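Phage-related protein (Bordetella bronchiseptica RB50, PDB 3BJQ) is probably a coat protein of a phage or prophage, related to major capsid protein E, that would help build the shell of a viral particle. Local coordinates at residues G45-F50 against T296-G301; R56-K61 against I71-E76; N178-S183 against A215-E220. All blocks are in the same frame, centred on the assembly; numbering follows the deposited sequence.

Interaction 1 (G45-F50 against T296-G301); sequences GKILTF and TPALSG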
ATOM      1  N   GLY E  45      28.141  16.225 -32.923  1.00 40.07           N
ATOM      2  CA  GLY E  45      27.422  17.488 -33.003  1.00 39.53           C
ATOM      3  C   GLY E  45      28.338  18.655 -32.767  1.00 39.59           C
ATOM      4  O   GLY E  45      29.551  18.545 -32.933  1.00 39.84           O
ATOM      5  N   LYS E  46      27.749  19.779 -32.379  1.00 39.27           N
ATOM      6  CA  LYS E  46      28.495  20.982 -32.069  1.00 38.98           C
ATOM      7  C   LYS E  46      28.283  21.320 -30.615  1.00 37.49           C
ATOM      8  O   LYS E  46      27.170  21.180 -30.111  1.00 37.67           O
ATOM      9  CB  LYS E  46      28.026  22.146 -32.936  1.00 40.49           C
ATOM     10  CG  LYS E  46      28.759  22.281 -34.282  1.00 44.27           C
ATOM     11  CD  LYS E  46      28.191  21.432 -35.346  1.00 52.95           C
ATOM     12  CE  LYS E  46      28.934  21.668 -36.655  1.00 57.00           C
ATOM     13  NZ  LYS E  46      30.387  21.364 -36.508  1.00 59.26           N
ATOM     14  N   ILE E  47      29.347  21.768 -29.953  1.00 35.59           N
ATOM     15  CA  ILE E  47      29.281  22.166 -28.562  1.00 35.15           C
ATOM     16  C   ILE E  47      28.531  23.482 -28.502  1.00 36.05           C
ATOM     17  O   ILE E  47      28.904  24.440 -29.187  1.00 37.00           O
ATOM     18  CB  ILE E  47      30.713  22.374 -27.949  1.00 35.11           C
ATOM     19  CG1 ILE E  47      31.526  21.075 -27.981  1.00 33.84           C
ATOM     20  CG2 ILE E  47      30.627  22.934 -26.519  1.00 30.95           C
ATOM     21  CD1 ILE E  47      32.991  21.247 -27.637  1.00 33.22           C
ATOM     22  N   LEU E  48      27.494  23.548 -27.676  1.00 35.31           N
ATOM     23  CA  LEU E  48      26.791  24.816 -27.471  1.00 35.16           C
ATOM     24  C   LEU E  48      27.738  25.667 -26.661  1.00 33.81           C
ATOM     25  O   LEU E  48      28.090  25.312 -25.521  1.00 34.60           O
ATOM     26  CB  LEU E  48      25.444  24.607 -26.793  1.00 35.03           C
ATOM     27  CG  LEU E  48      24.527  25.834 -26.845  1.00 40.72           C
ATOM     28  CD1 LEU E  48      24.125  26.195 -28.294  1.00 40.31           C
ATOM     29  CD2 LEU E  48      23.298  25.567 -26.019  1.00 43.40           C
ATOM     30  N   THR E  49      28.176  26.771 -27.257  1.00 33.95           N
ATOM     31  CA  THR E  49      29.278  27.583 -26.737  1.00 33.49           C
ATOM     32  C   THR E  49      28.784  28.921 -26.203  1.00 33.98           C
ATOM     33  O   THR E  49      27.892  29.546 -26.769  1.00 33.91           O
ATOM     34  CB  THR E  49      30.345  27.759 -27.837  1.00 35.09           C
ATOM     35  OG1 THR E  49      30.763  26.463 -28.282  1.00 31.88           O
ATOM     36  CG2 THR E  49      31.581  28.533 -27.356  1.00 35.25           C
ATOM     37  N   PHE E  50      29.384  29.349 -25.102  1.00 33.21           N
ATOM     38  CA  PHE E  50      29.008  30.574 -24.443  1.00 33.61           C
ATOM     39  C   PHE E  50      30.169  31.545 -24.423  1.00 34.59           C
ATOM     40  O   PHE E  50      31.139  31.366 -23.689  1.00 36.02           O
ATOM     41  CB  PHE E  50      28.515  30.257 -23.032  1.00 31.32           C
ATOM     42  CG  PHE E  50      27.576  29.087 -22.993  1.00 28.11           C
ATOM     43  CD1 PHE E  50      26.310  29.190 -23.537  1.00 27.37           C
ATOM     44  CD2 PHE E  50      27.994  27.872 -22.501  1.00 27.21           C
ATOM     45  CE1 PHE E  50      25.447  28.122 -23.523  1.00 24.81           C
ATOM     46  CE2 PHE E  50      27.154  26.795 -22.471  1.00 23.72           C
ATOM     47  CZ  PHE E  50      25.858  26.924 -22.966  1.00 30.32           C
ATOM     48  N   THR E 296      31.454  12.664 -23.262  1.00 33.23           N
ATOM     49  CA  THR E 296      32.655  13.432 -23.556  1.00 34.75           C
ATOM     50  C   THR E 296      32.571  14.770 -22.827  1.00 33.16           C
ATOM     51  O   THR E 296      31.553  15.436 -22.923  1.00 32.50           O
ATOM     52  CB  THR E 296      32.855  13.640 -25.095  1.00 36.75           C
ATOM     53  OG1 THR E 296      34.236  13.921 -25.353  1.00 45.24           O
ATOM     54  CG2 THR E 296      31.989  14.762 -25.653  1.00 35.97           C
ATOM     55  N   PRO E 297      33.597  15.116 -22.023  1.00 32.94           N
ATOM     56  CA  PRO E 297      33.733  16.480 -21.504  1.00 32.43           C
ATOM     57  C   PRO E 297      33.906  17.507 -22.624  1.00 34.54           C
ATOM     58  O   PRO E 297      34.583  17.228 -23.599  1.00 31.35           O
ATOM     59  CB  PRO E 297      35.022  16.413 -20.668  1.00 31.81           C
ATOM     60  CG  PRO E 297      35.146  14.969 -20.301  1.00 35.79           C
ATOM     61  CD  PRO E 297      34.640  14.216 -21.484  1.00 32.14           C
ATOM     62  N   ALA E 298      33.309  18.682 -22.455  1.00 33.69           N
ATOM     63  CA  ALA E 298      33.357  19.736 -23.455  1.00 33.77           C
ATOM     64  C   ALA E 298      33.517  21.079 -22.727  1.00 34.47           C
ATOM     65  O   ALA E 298      32.848  21.327 -21.736  1.00 33.73           O
ATOM     66  CB  ALA E 298      32.094  19.717 -24.271  1.00 32.66           C
ATOM     67  N   LEU E 299      34.432  21.916 -23.207  1.00 35.06           N
ATOM     68  CA  LEU E 299      34.596  23.256 -22.675  1.00 35.94           C
ATOM     69  C   LEU E 299      33.602  24.099 -23.480  1.00 35.94           C
ATOM     70  O   LEU E 299      33.705  24.189 -24.677  1.00 37.71           O
ATOM     71  CB  LEU E 299      36.050  23.737 -22.846  1.00 38.48           C
ATOM     72  CG  LEU E 299      36.516  24.812 -21.859  1.00 37.54           C
ATOM     73  CD1 LEU E 299      38.035  24.965 -21.861  1.00 40.57           C
ATOM     74  CD2 LEU E 299      35.854  26.115 -22.146  1.00 34.39           C
ATOM     75  N   SER E 300      32.604  24.660 -22.815  1.00 36.27           N
ATOM     76  CA  SER E 300      31.593  25.468 -23.485  1.00 34.83           C
ATOM     77  C   SER E 300      31.806  26.955 -23.245  1.00 33.32           C
ATOM     78  O   SER E 300      31.494  27.738 -24.107  1.00 32.41           O
ATOM     79  CB  SER E 300      30.169  25.020 -23.053  1.00 35.15           C
ATOM     80  OG  SER E 300      30.056  24.873 -21.639  1.00 35.99           O
ATOM     81  N   GLY E 301      32.346  27.336 -22.084  1.00 34.07           N
ATOM     82  CA  GLY E 301      32.480  28.740 -21.699  1.00 33.76           C
ATOM     83  C   GLY E 301      33.848  29.117 -21.149  1.00 35.19           C
ATOM     84  O   GLY E 301      34.037  29.212 -19.941  1.00 35.57           O
TER

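Interaction 2 (R56-K61 against I71-E76); sequences RLYNTK and IDFGYE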
ATOM      1  N   ARG E  56      26.376  37.719 -21.032  1.00 37.81           N
ATOM      2  CA  ARG E  56      25.705  38.999 -20.856  1.00 39.37           C
ATOM      3  C   ARG E  56      24.182  38.814 -20.938  1.00 39.90           C
ATOM      4  O   ARG E  56      23.448  39.333 -20.101  1.00 40.79           O
ATOM      5  CB  ARG E  56      26.144  40.004 -21.907  1.00 40.88           C
ATOM      6  CG  ARG E  56      25.556  41.363 -21.630  1.00 43.76           C
ATOM      7  CD  ARG E  56      26.173  42.432 -22.461  1.00 45.02           C
ATOM      8  NE  ARG E  56      25.831  43.741 -21.917  1.00 48.17           N
ATOM      9  CZ  ARG E  56      26.378  44.268 -20.820  1.00 53.01           C
ATOM     10  NH1 ARG E  56      27.310  43.606 -20.130  1.00 55.82           N
ATOM     11  NH2 ARG E  56      25.996  45.471 -20.418  1.00 55.71           N
ATOM     12  N   LEU E  57      23.734  38.104 -21.969  1.00 38.30           N
ATOM     13  CA  LEU E  57      22.304  37.806 -22.177  1.00 39.69           C
ATOM     14  C   LEU E  57      21.713  37.012 -21.004  1.00 37.56           C
ATOM     15  O   LEU E  57      20.606  37.282 -20.552  1.00 38.46           O
ATOM     16  CB  LEU E  57      22.107  36.988 -23.465  1.00 38.99           C
ATOM     17  CG  LEU E  57      20.794  37.245 -24.204  1.00 45.57           C
ATOM     18  CD1 LEU E  57      20.886  38.576 -24.926  1.00 45.80           C
ATOM     19  CD2 LEU E  57      20.453  36.139 -25.199  1.00 44.06           C
ATOM     20  N   TYR E  58      22.479  36.048 -20.516  1.00 34.46           N
ATOM     21  CA  TYR E  58      22.091  35.225 -19.390  1.00 35.48           C
ATOM     22  C   TYR E  58      21.765  36.071 -18.168  1.00 36.11           C
ATOM     23  O   TYR E  58      20.822  35.759 -17.457  1.00 36.72           O
ATOM     24  CB  TYR E  58      23.213  34.246 -19.060  1.00 34.16           C
ATOM     25  CG  TYR E  58      22.922  33.169 -18.032  1.00 34.00           C
ATOM     26  CD1 TYR E  58      21.950  32.191 -18.247  1.00 33.02           C
ATOM     27  CD2 TYR E  58      23.686  33.073 -16.886  1.00 32.15           C
ATOM     28  CE1 TYR E  58      21.726  31.181 -17.306  1.00 33.56           C
ATOM     29  CE2 TYR E  58      23.483  32.058 -15.943  1.00 32.04           C
ATOM     30  CZ  TYR E  58      22.504  31.130 -16.147  1.00 35.91           C
ATOM     31  OH  TYR E  58      22.343  30.141 -15.198  1.00 36.17           O
ATOM     32  N   ASN E  59      22.528  37.141 -17.941  1.00 37.97           N
ATOM     33  CA  ASN E  59      22.298  38.038 -16.804  1.00 38.83           C
ATOM     34  C   ASN E  59      21.753  39.416 -17.195  1.00 39.85           C
ATOM     35  O   ASN E  59      22.057  40.420 -16.582  1.00 40.92           O
ATOM     36  CB  ASN E  59      23.568  38.132 -15.966  1.00 38.98           C
ATOM     37  CG  ASN E  59      23.940  36.804 -15.330  1.00 39.26           C
ATOM     38  OD1 ASN E  59      23.097  36.128 -14.750  1.00 34.91           O
ATOM     39  ND2 ASN E  59      25.199  36.440 -15.426  1.00 37.43           N
ATOM     40  N   THR E  60      20.936  39.444 -18.225  1.00 42.55           N
ATOM     41  CA  THR E  60      20.228  40.637 -18.622  1.00 44.25           C
ATOM     42  C   THR E  60      18.804  40.504 -18.118  1.00 45.94           C
ATOM     43  O   THR E  60      18.168  39.478 -18.319  1.00 45.39           O
ATOM     44  CB  THR E  60      20.207  40.768 -20.146  1.00 45.01           C
ATOM     45  OG1 THR E  60      21.528  41.056 -20.597  1.00 42.17           O
ATOM     46  CG2 THR E  60      19.268  41.886 -20.565  1.00 43.79           C
ATOM     47  N   LYS E  61      18.296  41.538 -17.465  1.00 48.73           N
ATOM     48  CA  LYS E  61      16.933  41.487 -16.962  1.00 49.38           C
ATOM     49  C   LYS E  61      15.994  41.446 -18.157  1.00 50.22           C
ATOM     50  O   LYS E  61      16.173  42.153 -19.135  1.00 49.99           O
ATOM     51  CB  LYS E  61      16.601  42.686 -16.066  1.00 49.93           C
ATOM     52  CG  LYS E  61      15.209  42.623 -15.432  1.00 44.40           C
ATOM     53  CD  LYS E  61      14.703  43.984 -15.059  1.00 47.39           C
ATOM     54  CE  LYS E  61      13.392  43.905 -14.270  1.00 52.04           C
ATOM     55  NZ  LYS E  61      13.147  45.159 -13.479  1.00 44.71           N
ATOM     56  N   ILE E  71      14.124  31.771 -25.263  1.00 42.13           N
ATOM     57  CA  ILE E  71      15.494  32.271 -25.207  1.00 43.56           C
ATOM     58  C   ILE E  71      16.537  31.157 -25.382  1.00 44.00           C
ATOM     59  O   ILE E  71      16.442  30.097 -24.758  1.00 44.15           O
ATOM     60  CB  ILE E  71      15.764  32.989 -23.856  1.00 44.92           C
ATOM     61  CG1 ILE E  71      17.125  33.713 -23.853  1.00 45.63           C
ATOM     62  CG2 ILE E  71      15.688  31.979 -22.678  1.00 47.11           C
ATOM     63  CD1 ILE E  71      17.211  34.959 -24.701  1.00 41.41           C
ATOM     64  N   ASP E  72      17.501  31.392 -26.274  1.00 42.00           N
ATOM     65  CA  ASP E  72      18.731  30.595 -26.328  1.00 41.29           C
ATOM     66  C   ASP E  72      19.855  31.538 -25.916  1.00 38.65           C
ATOM     67  O   ASP E  72      19.735  32.763 -26.077  1.00 37.65           O
ATOM     68  CB  ASP E  72      18.992  30.041 -27.723  1.00 42.81           C
ATOM     69  CG  ASP E  72      17.840  29.193 -28.246  1.00 49.23           C
ATOM     70  OD1 ASP E  72      17.864  27.959 -28.036  1.00 45.12           O
ATOM     71  OD2 ASP E  72      16.896  29.762 -28.847  1.00 52.87           O
ATOM     72  N   PHE E  73      20.922  30.978 -25.357  1.00 36.56           N
ATOM     73  CA  PHE E  73      22.093  31.756 -24.947  1.00 37.26           C
ATOM     74  C   PHE E  73      23.333  31.459 -25.789  1.00 40.18           C
ATOM     75  O   PHE E  73      24.043  32.397 -26.180  1.00 43.25           O
ATOM     76  CB  PHE E  73      22.414  31.518 -23.485  1.00 35.33           C
ATOM     77  CG  PHE E  73      21.304  31.881 -22.594  1.00 33.60           C
ATOM     78  CD1 PHE E  73      20.981  33.203 -22.408  1.00 35.42           C
ATOM     79  CD2 PHE E  73      20.531  30.913 -21.991  1.00 37.44           C
ATOM     80  CE1 PHE E  73      19.927  33.555 -21.616  1.00 35.23           C
ATOM     81  CE2 PHE E  73      19.473  31.272 -21.194  1.00 33.39           C
ATOM     82  CZ  PHE E  73      19.184  32.583 -21.017  1.00 26.11           C
ATOM     83  N   GLY E  74      23.581  30.182 -26.075  1.00 37.62           N
ATOM     84  CA  GLY E  74      24.830  29.790 -26.725  1.00 40.00           C
ATOM     85  C   GLY E  74      24.764  29.690 -28.232  1.00 41.32           C
ATOM     86  O   GLY E  74      23.683  29.840 -28.810  1.00 43.16           O
ATOM     87  N   TYR E  75      25.930  29.457 -28.855  1.00 39.61           N
ATOM     88  CA  TYR E  75      26.049  29.252 -30.317  1.00 38.69           C
ATOM     89  C   TYR E  75      26.723  27.913 -30.648  1.00 40.13           C
ATOM     90  O   TYR E  75      27.491  27.357 -29.853  1.00 35.66           O
ATOM     91  CB  TYR E  75      26.830  30.405 -30.995  1.00 39.53           C
ATOM     92  CG  TYR E  75      28.285  30.558 -30.574  1.00 37.66           C
ATOM     93  CD1 TYR E  75      28.631  31.397 -29.532  1.00 37.79           C
ATOM     94  CD2 TYR E  75      29.309  29.891 -31.238  1.00 41.62           C
ATOM     95  CE1 TYR E  75      29.947  31.551 -29.134  1.00 35.28           C
ATOM     96  CE2 TYR E  75      30.642  30.043 -30.851  1.00 37.65           C
ATOM     97  CZ  TYR E  75      30.946  30.865 -29.783  1.00 40.32           C
ATOM     98  OH  TYR E  75      32.256  31.061 -29.383  1.00 41.99           O
ATOM     99  N   GLU E  76      26.447  27.387 -31.834  1.00 41.79           N
ATOM    100  CA  GLU E  76      27.096  26.158 -32.252  1.00 43.78           C
ATOM    101  C   GLU E  76      28.566  26.425 -32.492  1.00 43.92           C
ATOM    102  O   GLU E  76      28.935  27.161 -33.400  1.00 43.59           O
ATOM    103  CB  GLU E  76      26.498  25.603 -33.530  1.00 42.41           C
ATOM    104  CG  GLU E  76      25.101  25.101 -33.378  1.00 50.47           C
ATOM    105  CD  GLU E  76      24.594  24.459 -34.646  1.00 54.79           C
ATOM    106  OE1 GLU E  76      24.779  25.055 -35.724  1.00 62.37           O
ATOM    107  OE2 GLU E  76      24.013  23.362 -34.565  1.00 62.21           O
TER

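Interaction 3 (N178-S183 against A215-E220); sequences NRLMLS and ALWEVE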
ATOM      1  N   ASN E 178      32.900  29.984  -8.747  1.00 34.58           N
ATOM      2  CA  ASN E 178      32.491  29.228  -7.567  1.00 33.39           C
ATOM      3  C   ASN E 178      33.215  27.898  -7.379  1.00 33.64           C
ATOM      4  O   ASN E 178      32.894  27.142  -6.450  1.00 33.21           O
ATOM      5  CB  ASN E 178      30.973  29.007  -7.587  1.00 35.37           C
ATOM      6  CG  ASN E 178      30.509  28.310  -8.833  1.00 28.86           C
ATOM      7  OD1 ASN E 178      31.311  27.980  -9.706  1.00 35.19           O
ATOM      8  ND2 ASN E 178      29.213  28.072  -8.924  1.00 32.98           N
ATOM      9  N   ARG E 179      34.183  27.623  -8.247  1.00 32.08           N
ATOM     10  CA  ARG E 179      34.973  26.415  -8.164  1.00 33.48           C
ATOM     11  C   ARG E 179      36.435  26.763  -8.238  1.00 33.51           C
ATOM     12  O   ARG E 179      36.849  27.409  -9.187  1.00 34.42           O
ATOM     13  CB  ARG E 179      34.734  25.495  -9.348  1.00 35.30           C
ATOM     14  CG  ARG E 179      33.404  24.907  -9.441  1.00 40.76           C
ATOM     15  CD  ARG E 179      33.167  23.788  -8.449  1.00 42.92           C
ATOM     16  NE  ARG E 179      31.817  23.310  -8.703  1.00 43.28           N
ATOM     17  CZ  ARG E 179      30.725  23.914  -8.257  1.00 46.25           C
ATOM     18  NH1 ARG E 179      30.818  24.980  -7.481  1.00 43.07           N
ATOM     19  NH2 ARG E 179      29.538  23.428  -8.568  1.00 52.56           N
ATOM     20  N   LEU E 180      37.214  26.312  -7.264  1.00 31.74           N
ATOM     21  CA  LEU E 180      38.677  26.449  -7.341  1.00 30.83           C
ATOM     22  C   LEU E 180      39.251  25.045  -7.264  1.00 30.50           C
ATOM     23  O   LEU E 180      38.954  24.324  -6.324  1.00 29.35           O
ATOM     24  CB  LEU E 180      39.216  27.369  -6.230  1.00 30.87           C
ATOM     25  CG  LEU E 180      40.668  27.890  -6.359  1.00 32.84           C
ATOM     26  CD1 LEU E 180      40.806  29.264  -5.721  1.00 47.46           C
ATOM     27  CD2 LEU E 180      41.618  26.933  -5.728  1.00 36.47           C
HETATM   28  N   MSE E 181      40.015  24.653  -8.292  1.00 29.77           N
HETATM   29  CA  MSE E 181      40.712  23.388  -8.332  1.00 31.32           C
HETATM   30  C   MSE E 181      42.186  23.603  -7.947  1.00 31.33           C
HETATM   31  O   MSE E 181      42.923  24.275  -8.655  1.00 30.38           O
HETATM   32  CB  MSE E 181      40.654  22.798  -9.755  1.00 31.42           C
HETATM   33  CG  MSE E 181      41.035  21.340  -9.887  1.00 31.85           C
HETATM   34 SE   MSE E 181      42.893  20.862  -9.665  0.75 32.02          SE
HETATM   35  CE  MSE E 181      43.674  21.918 -11.048  1.00 24.33           C
ATOM     36  N   LEU E 182      42.596  23.045  -6.818  1.00 31.78           N
ATOM     37  CA  LEU E 182      44.005  23.011  -6.417  1.00 32.10           C
ATOM     38  C   LEU E 182      44.532  21.612  -6.687  1.00 32.85           C
ATOM     39  O   LEU E 182      44.004  20.642  -6.122  1.00 33.99           O
ATOM     40  CB  LEU E 182      44.147  23.251  -4.919  1.00 33.67           C
ATOM     41  CG  LEU E 182      43.652  24.565  -4.327  1.00 31.17           C
ATOM     42  CD1 LEU E 182      43.852  24.563  -2.839  1.00 31.94           C
ATOM     43  CD2 LEU E 182      44.411  25.715  -4.965  1.00 30.32           C
ATOM     44  N   SER E 183      45.580  21.490  -7.490  1.00 31.29           N
ATOM     45  CA  SER E 183      46.229  20.202  -7.628  1.00 32.47           C
ATOM     46  C   SER E 183      46.887  19.852  -6.298  1.00 34.13           C
ATOM     47  O   SER E 183      47.204  20.718  -5.507  1.00 35.57           O
ATOM     48  CB  SER E 183      47.299  20.238  -8.691  1.00 32.27           C
ATOM     49  OG  SER E 183      48.333  21.163  -8.349  1.00 32.84           O
ATOM     50  N   ALA E 215      37.388  30.471   2.969  1.00 39.67           N
ATOM     51  CA  ALA E 215      37.038  31.721   3.654  1.00 40.36           C
ATOM     52  C   ALA E 215      37.968  32.876   3.272  1.00 41.50           C
ATOM     53  O   ALA E 215      37.533  34.020   3.094  1.00 42.33           O
ATOM     54  CB  ALA E 215      37.062  31.540   5.152  1.00 38.64           C
ATOM     55  N   LEU E 216      39.255  32.582   3.167  1.00 39.96           N
ATOM     56  CA  LEU E 216      40.238  33.592   2.790  1.00 40.06           C
ATOM     57  C   LEU E 216      40.028  34.109   1.355  1.00 40.22           C
ATOM     58  O   LEU E 216      40.065  35.319   1.103  1.00 40.66           O
ATOM     59  CB  LEU E 216      41.650  33.020   2.898  1.00 39.75           C
ATOM     60  CG  LEU E 216      42.709  33.881   3.557  1.00 47.00           C
ATOM     61  CD1 LEU E 216      42.323  34.115   5.036  1.00 43.04           C
ATOM     62  CD2 LEU E 216      44.072  33.182   3.448  1.00 43.94           C
ATOM     63  N   TRP E 217      39.806  33.189   0.424  1.00 38.54           N
ATOM     64  CA  TRP E 217      39.694  33.523  -0.992  1.00 38.49           C
ATOM     65  C   TRP E 217      38.249  33.705  -1.488  1.00 39.66           C
ATOM     66  O   TRP E 217      38.020  34.089  -2.631  1.00 38.94           O
ATOM     67  CB  TRP E 217      40.431  32.471  -1.814  1.00 36.76           C
ATOM     68  CG  TRP E 217      41.931  32.442  -1.589  1.00 37.08           C
ATOM     69  CD1 TRP E 217      42.716  33.433  -1.061  1.00 34.36           C
ATOM     70  CD2 TRP E 217      42.829  31.392  -1.976  1.00 34.02           C
ATOM     71  NE1 TRP E 217      44.032  33.045  -1.057  1.00 33.44           N
ATOM     72  CE2 TRP E 217      44.132  31.806  -1.625  1.00 30.10           C
ATOM     73  CE3 TRP E 217      42.655  30.137  -2.569  1.00 35.19           C
ATOM     74  CZ2 TRP E 217      45.248  31.011  -1.848  1.00 33.25           C
ATOM     75  CZ3 TRP E 217      43.780  29.346  -2.794  1.00 32.72           C
ATOM     76  CH2 TRP E 217      45.051  29.789  -2.432  1.00 32.84           C
ATOM     77  N   GLU E 218      37.287  33.429  -0.612  1.00 40.82           N
ATOM     78  CA  GLU E 218      35.867  33.627  -0.884  1.00 42.91           C
ATOM     79  C   GLU E 218      35.417  32.930  -2.156  1.00 42.34           C
ATOM     80  O   GLU E 218      34.834  33.552  -3.047  1.00 40.99           O
ATOM     81  CB  GLU E 218      35.520  35.120  -0.930  1.00 44.44           C
ATOM     82  CG  GLU E 218      35.758  35.834   0.396  1.00 47.93           C
ATOM     83  CD  GLU E 218      35.491  37.334   0.328  1.00 52.72           C
ATOM     84  OE1 GLU E 218      35.139  37.856  -0.766  1.00 63.00           O
ATOM     85  OE2 GLU E 218      35.640  37.998   1.386  1.00 64.01           O
ATOM     86  N   VAL E 219      35.731  31.639  -2.228  1.00 41.10           N
ATOM     87  CA  VAL E 219      35.252  30.773  -3.277  1.00 41.82           C
ATOM     88  C   VAL E 219      34.347  29.740  -2.622  1.00 39.89           C
ATOM     89  O   VAL E 219      34.707  29.126  -1.601  1.00 38.67           O
ATOM     90  CB  VAL E 219      36.383  30.051  -4.049  1.00 42.05           C
ATOM     91  CG1 VAL E 219      37.215  31.058  -4.874  1.00 41.44           C
ATOM     92  CG2 VAL E 219      37.268  29.252  -3.096  1.00 46.58           C
ATOM     93  N   GLU E 220      33.194  29.527  -3.245  1.00 38.77           N
ATOM     94  CA  GLU E 220      32.200  28.581  -2.767  1.00 39.22           C
ATOM     95  C   GLU E 220      32.747  27.188  -2.465  1.00 37.80           C
ATOM     96  O   GLU E 220      32.460  26.612  -1.426  1.00 38.26           O
ATOM     97  CB  GLU E 220      31.098  28.449  -3.810  1.00 39.86           C
ATOM     98  CG  GLU E 220      29.896  27.649  -3.372  1.00 41.53           C
ATOM     99  CD  GLU E 220      28.800  27.690  -4.417  1.00 43.45           C
ATOM    100  OE1 GLU E 220      27.946  28.602  -4.329  1.00 52.20           O
ATOM    101  OE2 GLU E 220      28.827  26.848  -5.342  1.00 47.78           O
TER

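Interaction 1 (G45-F50 against T296-G301)
I47 drops from strand 44-49 onto the A298 methyl, the carbonyl oxygen of L299 and the CA and CB of S300. From its CB the side chain forks. CG2, anti to the backbone N (CG1 has chi1 -62°), takes the side toward L299 and S300, with L299 O at 3.8 Å from CG2 and S300 CA just beyond. The other branch heads for A298: CG1 comes within 4.0 Å of the A298 CB, and CD1 at the tip closes on that same methyl at 3.8 Å. One isoleucine therefore straddles the end of strand 286-299 and the residue after it, one branch on the alanine and the other on the leucine-serine backbone.

Further along, the two chains run nearly parallel, 16° apart, and come close enough for one backbone bond: F50 N donates to S300 O at 2.8 Å. It is almost straight at the hydrogen (176°), but the donor stands above the carbonyl plane. The same oxygen also meets T49, whose CG2 lies 3.3 Å from S300 O and whose CA makes a bent CA-H...O contact with it. S300 CB wedges in between, 3.2 Å from L48 O and 3.5 Å from CE2 of F50, approaching that ring obliquely, while G301 N lies at the ring's edge. The S300 hydroxyl is bonded to the backbone of S262.

No sheet forms here. Strand 44-49 pairs antiparallel with strand 75-81, whereas strand 286-299 belongs to the larger mixed sheet and packs P297 and L299 against the long helix 105-131. Y267 of strand 264-269, in that same mixed sheet, links it to strand 44-49: its hydroxyl bonds L48 N, and its side chain touches both I47 and A298.

Interaction 2 (R56-K61 against I71-E76)
Y58 sets one edge of its ring against a face of F73, a T-shaped pair with the planes at 90° and the ring centroids 5.3 Å apart. CD1 of Y58 does the touching: it stands over the centre of the phenylalanine ring, 3.9 Å from F73 CZ. Having CG anti to the backbone N (chi1 -172°) swings the tyrosine ring along the helix end to that spot. The phenylalanine also slides under the helix backbone, where its CE1 reaches Y58 CA at 3.5 Å and its edge faces L57 O.

L57 covers the residues just before F73. Its CD2 methyl presses on CD1 of I71 at 3.5 Å, a snug approach for two carbons, and rests on D72 O at 3.6 Å; the aliphatic chains of L57 and I71 lie alongside, running opposite ways. No hydrogen bond crosses the contact. The helix end is finished locally instead: T60 OG1 donates to R56 O at 2.6 Å, and T60 N to L57 O.

P261 touches the side chains of both Y58 and F73, and Y58 OH is bonded to E260. A tetraethylene glycol, probably a crystallisation additive, lies close to Y58. D72 and K61 make salt bridges with K90 and E126 of the second subunit, respectively.

The T-shaped pair and the L57 contact join the two ends of a protruding loop that leaves helix 52-58 and returns toward strand 75-81. Its position before the long helix 105-131 and its contacts with a neighbouring copy are consistent with the extended E-loop of HK97-like capsid proteins.

Interaction 3 (N178-S183 against A215-E220)
N178 and E220 bring their backbones to 4.9 Å between CA atoms, where strand 179-183 and the segment leaving helix 210-217 run 119° apart. E220 lays its side chain alongside N178, with CB 3.5 Å from N178 O. The glutamate CG is anti to the backbone N (chi1 -172°) and the chain stays extended, which carries OE2 to the edge of the R179 guanidinium. The resulting salt bridge is weak, 3.5 Å from R179 NH1 to E220 OE2. That same NH1 donates to N178 O at 3.2 Å, from well above the carbonyl plane. R179 has its stronger ionic partner, through NH2, in D252, which also lies near E220 OE2, so the arginine probably offsets two neighbouring negative charges, while the N178 amide is tied to V250 O.

Further along the strand, past this polar end, the contact is apolar. L180 CD1 touches both W217 and V219, 3.8 Å from W217 CE3 and 4.1 Å from V219 CG1. L182 CD2 comes to the indole edge near CZ3, and the indole N-H is held by T159.

N178 and R179 form a classic beta bulge opposite G248 of strand 245-248. On the other flank strand 179-183 runs parallel to strand 221-230, making this a beta-alpha-beta crossover whose returning helix 210-217, with helix 158-173, covers L180 through W217 and V162.

In the fold
Along the chain, interaction 1 spans the longest interval, with 245 residues between its segments; interaction 2 and then interaction 3 close in series within it. Interactions 1 and 2 adjoin, their centres 15 Å apart, because strand 44-49 leads into helix 52-58 and pairs with strand 75-81: T49 N probably bonds Y75 O, and L48 and F50 pack on G74. The base of the loop is thus joined to strand 44-49, which in turn packs on the end of strand 286-299. Interaction 3 lies in a different, six-stranded sheet, its centre 24 Å from that of interaction 1 and 26 Å from that of interaction 2. Interactions 2 and 3 both reach the second subunit, consistent with a coat protein that assembles.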